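Oxidoreductase, NAD-binding/iron-sulfur cluster-binding protein (Nitratireductor pacificus pht-3B, PDB 6ZXU) is a catabolic reductive dehalogenase that binds cobalamin and two [4Fe-4S] clusters and probably uses them to remove halogen from organohalides by reduction. Local coordinates at residues Ala59-Asp64 against Gly231-Val236; Ala161-Gly166 against Glu381-Leu386; Tyr432-Gly437 against Arg639-Leu644. All blocks are in the same frame, centred on the assembly; numbering follows the deposited sequence.

Interaction 1: residues Ala59-Asp64 against Gly231-Val236; sequences ARQPED and GFRLGV
Gln61 and Arg233 lie across each other with their flat groups stacked, the amide and guanidinium planes 24° apart. Gln61 CD sits over the centre of the guanidinium. The amide serves the strand with both of its polar atoms. Leu234 N donates to Gln61 OE1 over 2.7 Å, a short but clearly bent bond. Gln61 NE2 gives a longer bond, 3.3 Å, to a water, which donates to Leu234 O. The two backbone groups of Leu234 are thus held by one side chain, directly and through the water. An extended chain beyond CG (chi2 -172°) carries the amide to the strand.

Arg233 answers in the other direction. Its NH1 donates to Pro62 O over 2.8 Å, and this oxygen lies in the guanidinium plane. The same NH1 forms a salt bridge with Glu63 OE1 at 3.2 Å, meeting that oxygen from above the carboxylate plane. Bends at chi2 and chi3, both -71°, bring its guanidinium to the loop, face against the Gln61 amide and edge toward Pro62 O. Its NE has a salt bridge to Asp173 in helix 168-190. The guanidinium is therefore fixed by loop and helix together.

Pro62 adds the apolar part. Its CG rests over one face of the Phe232 ring, 4.0 Å from the ring centroid, as a CH-pi contact. Phe232 O, 3.4 Å from Pro62 CD, is buried here and has no hydrogen-bond partner in the model.

The loop 59-64 thus runs beside strand 232-239, an inner strand of an antiparallel four-stranded sheet. Strand 142-149 pairs with that strand through Val148 and Phe146. Arg60 has backbone bonds to Gly221 and Leu223, Leu206 of helix 206-212 touches Gln61 and Leu234, and helix 168-190 touches Glu63 and Arg233.

Interaction 2: residues Ala161-Gly166 against Glu381-Leu386; sequences AEWIRG and EAIKAL
Trp163 reaches from the short helix 161-164 to the flank of helix 376-390, where it meets Ala382, Ile383 and Leu386. It has the largest buried surface of this contact. Ala382 CB sits over one face of the indole, 3.7 Å from the centroid of the six-membered ring, in a CH-pi contact. The methyl group is shifted toward the rim and comes 3.5 Å from Trp163 CH2. Ile383 approaches differently: its CD1 lies near the ring plane, at the edge, 3.9 Å from Trp163 CZ3.

Leu386 divides its two methyl groups between neighbouring residues. CD2 comes within 3.9 Å of Trp163 CE3, while CD1 packs against Ile164 CG1 at 4.0 Å. With CG opposite the backbone N (chi1 -178°) the branch aims at the short helix, and chi2 (57°) gives each partner one methyl. Ile164 turns CG1 and CD1 toward the longer helix, and they cross the leucine obliquely.

The polar edge of the indole is used outside this pair of helices. Trp163 NE1 donates to Gly370 O, and His466 meets the indole edge-to-face. Met463 of helix 445-469 also touches Ile383 and Leu386.

This apolar helix-helix packing links the regions of two sheets, after strand 142-149 and before strand 394-399. No hydrogen bond or salt bridge links the two segments. The contact therefore depends on shape and on burial of carbon surface, with the tryptophan oriented by its outside polar bond.

Interaction 3: residues Tyr432-Gly437 against Arg639-Leu644; sequences YETMEG and RWWFDL
Thr434 OG1 accepts a 2.9 Å hydrogen bond from Trp640 NE1. This packs the loop 639-644 on helix 432-437, which directly follows strand 422-429 of the four-stranded antiparallel sheet in the cobalamin-binding part. The bond is fairly straight, 157° at the hydrogen, and OG1 lies close to the indole plane of Trp640. The hydroxyl is placed beside the backbone N by chi1 -68°.

Thr434 CG2 faces the second tryptophan, 3.8 Å from Trp641 CZ3. Trp641 also packs against one face of Trp640, while Arg639 CG covers one face of Trp641. A leucine in place of Trp640 would probably leave Thr434 OG1 without this donor and open a gap beside Trp641.

Helix 103-116 covers Trp640 with Ala112 and Ser113, and its Phe116 meets the indole. Thr434 also touches Gln448 of helix 445-469. Its side chain is about 12 Å from the bound cobalamin, so the contact belongs to the surroundings of the cofactor site and not to its wall.

Gly437 suits the close approach of the backbones, since a CB here would clash with Arg639 N. The edge of the Trp641 ring closes on the glycine, its CH2 3.6 Å from Gly437 C.

The three contacts are spread over one chain. Interactions 1 and 2 have centres 21 Å apart and touch where Asp64 OD2 packs against Gly166. Their segments alternate in sequence: 59-64, 161-166, 231-236, then 381-386. Interaction 3 follows both in sequence. Its centre is 35 Å from that of interaction 2, on the opposite side of the chain's centre, and 30 Å from that of interaction 1. Strand 232-239 of interaction 1 belongs to the earlier four-stranded sheet. Helices 376-390 and 432-437 accompany the later sheet, which has the same 1-2-4-3 strand order. Interaction 2 thus ties the earlier half to the later one, which carries the cobalamin contacts.

Interaction 1: residues Ala59-Asp64 against Gly231-Val236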
# COMPACT_ATOMS: atom_id res chain seq x y z
N ALA A 59 -16.87 -30.13 -6.45
CA ALA A 59 -15.81 -29.62 -5.54
C ALA A 59 -16.21 -28.33 -4.79
O ALA A 59 -16.96 -27.55 -5.27
CB ALA A 59 -14.55 -29.33 -6.33
N ARG A 60 -15.69 -28.19 -3.59
CA ARG A 60 -15.90 -26.98 -2.80
C ARG A 60 -14.54 -26.36 -2.46
O ARG A 60 -13.51 -27.01 -2.52
CB ARG A 60 -16.65 -27.28 -1.49
CG ARG A 60 -15.86 -28.16 -0.52
CD ARG A 60 -16.50 -28.13 0.87
NE ARG A 60 -15.83 -28.97 1.87
CZ ARG A 60 -14.69 -28.64 2.53
NH1 ARG A 60 -14.04 -27.47 2.29
NH2 ARG A 60 -14.15 -29.49 3.40
N GLN A 61 -14.60 -25.09 -2.06
CA GLN A 61 -13.45 -24.34 -1.60
C GLN A 61 -13.06 -24.80 -0.24
O GLN A 61 -13.88 -25.27 0.51
CB GLN A 61 -13.74 -22.86 -1.56
CG GLN A 61 -14.02 -22.22 -2.89
CD GLN A 61 -14.09 -20.73 -2.78
OE1 GLN A 61 -13.09 -20.09 -2.56
NE2 GLN A 61 -15.26 -20.15 -3.01
N PRO A 62 -11.75 -24.71 0.10
CA PRO A 62 -11.31 -24.85 1.49
C PRO A 62 -12.05 -23.97 2.48
O PRO A 62 -12.49 -22.88 2.15
CB PRO A 62 -9.82 -24.40 1.46
CG PRO A 62 -9.40 -24.61 0.05
CD PRO A 62 -10.62 -24.32 -0.78
N GLU A 63 -12.15 -24.48 3.68
CA GLU A 63 -12.87 -23.84 4.77
C GLU A 63 -12.00 -23.86 5.99
O GLU A 63 -11.02 -24.60 6.06
CB GLU A 63 -14.16 -24.63 5.11
CG GLU A 63 -15.25 -24.51 4.03
CD GLU A 63 -15.91 -23.11 3.97
OE1 GLU A 63 -16.84 -22.91 3.09
OE2 GLU A 63 -15.56 -22.22 4.83
N ASP A 64 -12.39 -23.08 6.99
CA ASP A 64 -11.71 -23.14 8.31
C ASP A 64 -11.99 -24.47 9.04
O ASP A 64 -13.08 -25.03 8.92
CB ASP A 64 -12.21 -22.05 9.25
CG ASP A 64 -11.86 -20.69 8.78
OD1 ASP A 64 -12.66 -20.18 7.94
OD2 ASP A 64 -10.88 -20.05 9.37
N GLY A 231 -4.60 -23.29 2.48
CA GLY A 231 -5.94 -23.06 2.04
C GLY A 231 -6.04 -21.74 1.35
O GLY A 231 -5.10 -20.96 1.31
N PHE A 232 -7.19 -21.50 0.71
CA PHE A 232 -7.37 -20.37 -0.13
C PHE A 232 -8.91 -20.19 -0.39
O PHE A 232 -9.69 -21.08 -0.10
CB PHE A 232 -6.64 -20.53 -1.47
CG PHE A 232 -7.14 -21.69 -2.28
CD1 PHE A 232 -6.65 -22.95 -2.08
CD2 PHE A 232 -8.16 -21.52 -3.19
CE1 PHE A 232 -7.14 -24.03 -2.80
CE2 PHE A 232 -8.64 -22.60 -3.94
CZ PHE A 232 -8.13 -23.84 -3.75
N ARG A 233 -9.26 -19.03 -0.94
CA ARG A 233 -10.56 -18.73 -1.45
C ARG A 233 -10.44 -18.14 -2.81
O ARG A 233 -9.35 -17.68 -3.19
CB ARG A 233 -11.37 -17.82 -0.50
CG ARG A 233 -11.44 -18.33 0.90
CD ARG A 233 -12.33 -19.57 1.10
NE ARG A 233 -13.73 -19.19 0.95
CZ ARG A 233 -14.77 -19.98 1.17
NH1 ARG A 233 -14.65 -21.21 1.59
NH2 ARG A 233 -15.98 -19.46 1.03
N LEU A 234 -11.56 -18.15 -3.57
CA LEU A 234 -11.60 -17.75 -4.98
C LEU A 234 -12.40 -16.51 -5.29
O LEU A 234 -13.38 -16.23 -4.63
CB LEU A 234 -12.21 -18.85 -5.83
CG LEU A 234 -11.48 -20.19 -5.78
CD1 LEU A 234 -12.41 -21.29 -6.34
CD2 LEU A 234 -10.20 -20.08 -6.60
N GLY A 235 -11.93 -15.75 -6.28
CA GLY A 235 -12.69 -14.70 -6.90
C GLY A 235 -12.62 -14.93 -8.41
O GLY A 235 -11.68 -15.53 -8.91
N VAL A 236 -13.61 -14.43 -9.13
CA VAL A 236 -13.74 -14.55 -10.60
C VAL A 236 -14.24 -13.23 -11.15
O VAL A 236 -15.06 -12.53 -10.54
CB VAL A 236 -14.70 -15.67 -10.99
CG1 VAL A 236 -14.93 -15.65 -12.49
CG2 VAL A 236 -14.18 -17.02 -10.52
O HOH W 1 -14.89 -16.94 -2.57

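Interaction 2: residues Ala161-Gly166 against Glu381-Leu386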
# COMPACT_ATOMS: atom_id res chain seq x y z
N ALA A 161 -5.26 -15.14 19.40
CA ALA A 161 -5.71 -16.35 18.75
C ALA A 161 -7.27 -16.45 18.68
O ALA A 161 -7.85 -16.79 17.62
CB ALA A 161 -5.06 -17.56 19.38
N GLU A 162 -7.95 -16.11 19.78
CA GLU A 162 -9.42 -16.07 19.85
C GLU A 162 -10.03 -15.05 18.90
O GLU A 162 -11.18 -15.22 18.43
CB GLU A 162 -9.89 -15.74 21.32
N TRP A 163 -9.32 -13.96 18.62
CA TRP A 163 -9.84 -12.97 17.68
C TRP A 163 -9.92 -13.50 16.24
O TRP A 163 -10.74 -13.09 15.46
CB TRP A 163 -8.98 -11.74 17.66
CG TRP A 163 -8.83 -10.99 18.96
CD1 TRP A 163 -9.40 -11.30 20.16
CD2 TRP A 163 -8.08 -9.80 19.17
NE1 TRP A 163 -9.04 -10.38 21.10
CE2 TRP A 163 -8.22 -9.45 20.52
CE3 TRP A 163 -7.24 -9.03 18.36
CZ2 TRP A 163 -7.55 -8.35 21.09
CZ3 TRP A 163 -6.60 -7.89 18.91
CH2 TRP A 163 -6.79 -7.56 20.26
N ILE A 164 -9.04 -14.44 15.90
CA ILE A 164 -8.75 -14.80 14.52
C ILE A 164 -9.23 -16.19 14.15
O ILE A 164 -9.64 -16.41 13.01
CB ILE A 164 -7.21 -14.66 14.27
CG1 ILE A 164 -6.84 -13.20 14.21
CG2 ILE A 164 -6.73 -15.36 13.02
CD1 ILE A 164 -5.38 -12.92 14.47
N ARG A 165 -9.19 -17.10 15.10
CA ARG A 165 -9.56 -18.51 14.84
C ARG A 165 -10.94 -18.68 14.23
O ARG A 165 -11.88 -18.04 14.68
CB ARG A 165 -9.47 -19.34 16.14
CG ARG A 165 -9.39 -20.84 15.86
CD ARG A 165 -8.41 -21.50 16.81
NE ARG A 165 -6.99 -21.13 16.53
CZ ARG A 165 -5.97 -21.22 17.42
NH1 ARG A 165 -6.17 -21.71 18.68
NH2 ARG A 165 -4.73 -20.81 17.04
N GLY A 166 -11.01 -19.42 13.14
CA GLY A 166 -12.24 -19.62 12.46
C GLY A 166 -12.69 -18.51 11.51
O GLY A 166 -13.76 -18.61 10.94
N GLU A 381 0.72 -7.32 21.14
CA GLU A 381 1.02 -8.47 20.31
C GLU A 381 -0.20 -8.96 19.55
O GLU A 381 -0.06 -9.40 18.43
CB GLU A 381 1.56 -9.64 21.17
CG GLU A 381 2.86 -9.41 21.87
CD GLU A 381 3.29 -10.66 22.73
OE1 GLU A 381 4.51 -10.72 22.98
OE2 GLU A 381 2.43 -11.57 23.08
N ALA A 382 -1.38 -8.91 20.16
CA ALA A 382 -2.62 -9.30 19.50
C ALA A 382 -2.95 -8.38 18.32
O ALA A 382 -3.25 -8.83 17.28
CB ALA A 382 -3.81 -9.34 20.48
N ILE A 383 -2.81 -7.09 18.52
CA ILE A 383 -3.04 -6.08 17.52
C ILE A 383 -2.03 -6.23 16.37
O ILE A 383 -2.42 -6.19 15.22
CB ILE A 383 -2.97 -4.68 18.18
CG1 ILE A 383 -4.25 -4.38 18.98
CG2 ILE A 383 -2.79 -3.58 17.13
CD1 ILE A 383 -5.50 -4.26 18.15
N LYS A 384 -0.78 -6.45 16.67
CA LYS A 384 0.19 -6.74 15.65
C LYS A 384 -0.11 -8.00 14.84
O LYS A 384 -0.16 -7.96 13.63
CB LYS A 384 1.60 -6.76 16.19
CG LYS A 384 2.02 -5.44 16.77
CD LYS A 384 3.44 -5.50 17.29
CE LYS A 384 3.86 -4.17 17.84
NZ LYS A 384 5.27 -4.24 18.26
N ALA A 385 -0.39 -9.09 15.51
CA ALA A 385 -0.77 -10.33 14.86
C ALA A 385 -2.01 -10.10 13.97
O ALA A 385 -2.06 -10.63 12.82
CB ALA A 385 -1.08 -11.42 15.90
N LEU A 386 -2.95 -9.33 14.43
CA LEU A 386 -4.14 -9.03 13.70
C LEU A 386 -3.82 -8.27 12.44
O LEU A 386 -4.27 -8.65 11.33
CB LEU A 386 -5.12 -8.29 14.57
CG LEU A 386 -6.45 -7.94 13.99
CD1 LEU A 386 -7.13 -9.23 13.50
CD2 LEU A 386 -7.39 -7.19 14.94

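Interaction 3: residues Tyr432-Gly437 against Arg639-Leu644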
# COMPACT_ATOMS: atom_id res chain seq x y z
N TYR A 432 7.65 -3.01 -5.13
CA TYR A 432 8.92 -2.85 -5.78
C TYR A 432 8.88 -3.10 -7.29
O TYR A 432 9.41 -2.31 -8.08
CB TYR A 432 10.01 -3.71 -5.11
CG TYR A 432 11.36 -3.58 -5.83
CD1 TYR A 432 12.15 -2.48 -5.68
CD2 TYR A 432 11.79 -4.56 -6.71
CE1 TYR A 432 13.34 -2.37 -6.30
CE2 TYR A 432 12.96 -4.41 -7.38
CZ TYR A 432 13.76 -3.34 -7.15
OH TYR A 432 14.94 -3.24 -7.84
N GLU A 433 8.20 -4.17 -7.70
CA GLU A 433 8.39 -4.67 -9.08
C GLU A 433 7.63 -3.78 -10.08
O GLU A 433 8.19 -3.46 -11.12
CB GLU A 433 7.92 -6.10 -9.23
CG GLU A 433 8.99 -7.09 -8.71
CD GLU A 433 9.07 -7.25 -7.16
OE1 GLU A 433 10.05 -7.94 -6.64
OE2 GLU A 433 8.18 -6.64 -6.45
N THR A 434 6.48 -3.26 -9.69
CA THR A 434 5.79 -2.32 -10.52
C THR A 434 6.59 -1.00 -10.64
O THR A 434 6.78 -0.45 -11.72
CB THR A 434 4.39 -2.04 -10.03
OG1 THR A 434 3.60 -3.21 -10.21
CG2 THR A 434 3.72 -0.92 -10.80
N MET A 435 7.13 -0.51 -9.53
CA MET A 435 7.87 0.72 -9.57
C MET A 435 9.12 0.60 -10.42
O MET A 435 9.59 1.62 -10.97
CB MET A 435 8.20 1.19 -8.12
CG MET A 435 8.25 2.67 -7.94
SD MET A 435 8.40 3.12 -6.11
CE MET A 435 6.77 2.65 -5.48
N GLU A 436 9.69 -0.59 -10.52
CA GLU A 436 10.87 -0.80 -11.35
C GLU A 436 10.60 -0.51 -12.83
O GLU A 436 11.47 -0.06 -13.51
CB GLU A 436 11.39 -2.26 -11.21
CG GLU A 436 12.41 -2.43 -10.08
CD GLU A 436 13.59 -1.37 -10.10
OE1 GLU A 436 13.59 -0.37 -9.28
OE2 GLU A 436 14.52 -1.51 -10.97
N GLY A 437 9.42 -0.86 -13.32
CA GLY A 437 9.04 -0.63 -14.69
C GLY A 437 8.70 0.82 -15.01
O GLY A 437 8.65 1.20 -16.15
N ARG A 639 7.01 -3.31 -17.15
CA ARG A 639 5.99 -2.39 -17.55
C ARG A 639 4.77 -3.14 -18.03
O ARG A 639 4.58 -3.37 -19.22
CB ARG A 639 6.53 -1.41 -18.60
CG ARG A 639 5.58 -0.26 -18.91
CD ARG A 639 6.33 0.84 -19.58
NE ARG A 639 5.47 1.84 -20.17
CZ ARG A 639 5.97 2.83 -20.93
NH1 ARG A 639 7.28 2.91 -21.13
NH2 ARG A 639 5.19 3.77 -21.46
N TRP A 640 3.91 -3.54 -17.10
CA TRP A 640 2.84 -4.43 -17.45
C TRP A 640 1.53 -3.71 -17.74
O TRP A 640 0.58 -4.36 -18.19
CB TRP A 640 2.56 -5.38 -16.26
CG TRP A 640 2.30 -4.69 -14.94
CD1 TRP A 640 3.27 -4.37 -13.98
CD2 TRP A 640 1.05 -4.23 -14.40
NE1 TRP A 640 2.69 -3.73 -12.89
CE2 TRP A 640 1.33 -3.64 -13.12
CE3 TRP A 640 -0.25 -4.22 -14.87
CZ2 TRP A 640 0.35 -3.08 -12.34
CZ3 TRP A 640 -1.21 -3.63 -14.14
CH2 TRP A 640 -0.93 -3.09 -12.87
N TRP A 641 1.42 -2.41 -17.40
CA TRP A 641 0.13 -1.68 -17.48
C TRP A 641 -0.02 -1.00 -18.84
O TRP A 641 0.97 -0.79 -19.58
CB TRP A 641 0.05 -0.60 -16.34
CG TRP A 641 1.19 0.39 -16.37
CD1 TRP A 641 1.22 1.61 -17.01
CD2 TRP A 641 2.47 0.23 -15.77
NE1 TRP A 641 2.44 2.19 -16.86
CE2 TRP A 641 3.22 1.37 -16.08
CE3 TRP A 641 3.04 -0.76 -14.96
CZ2 TRP A 641 4.53 1.49 -15.68
CZ3 TRP A 641 4.33 -0.64 -14.58
CH2 TRP A 641 5.08 0.49 -14.93
N PHE A 642 -1.26 -0.64 -19.15
CA PHE A 642 -1.60 0.14 -20.35
C PHE A 642 -1.49 1.64 -20.07
O PHE A 642 -1.82 2.09 -18.98
CB PHE A 642 -3.04 -0.16 -20.81
CG PHE A 642 -3.32 -1.59 -21.21
CD1 PHE A 642 -2.33 -2.41 -21.69
CD2 PHE A 642 -4.62 -2.06 -21.12
CE1 PHE A 642 -2.59 -3.70 -22.04
CE2 PHE A 642 -4.92 -3.34 -21.50
CZ PHE A 642 -3.90 -4.16 -21.96
N ASP A 643 -1.01 2.39 -21.04
CA ASP A 643 -1.01 3.83 -20.97
C ASP A 643 -2.38 4.41 -21.45
O ASP A 643 -2.59 4.63 -22.63
CB ASP A 643 0.10 4.39 -21.85
CG ASP A 643 1.45 4.16 -21.27
OD1 ASP A 643 1.57 3.88 -20.04
OD2 ASP A 643 2.39 4.22 -22.00
N LEU A 644 -3.31 4.52 -20.53
CA LEU A 644 -4.66 4.96 -20.73
C LEU A 644 -4.96 6.11 -19.81
O LEU A 644 -4.65 6.04 -18.62
CB LEU A 644 -5.69 3.84 -20.47
CG LEU A 644 -5.61 2.63 -21.40
CD1 LEU A 644 -6.56 1.51 -20.98
CD2 LEU A 644 -5.86 3.06 -22.84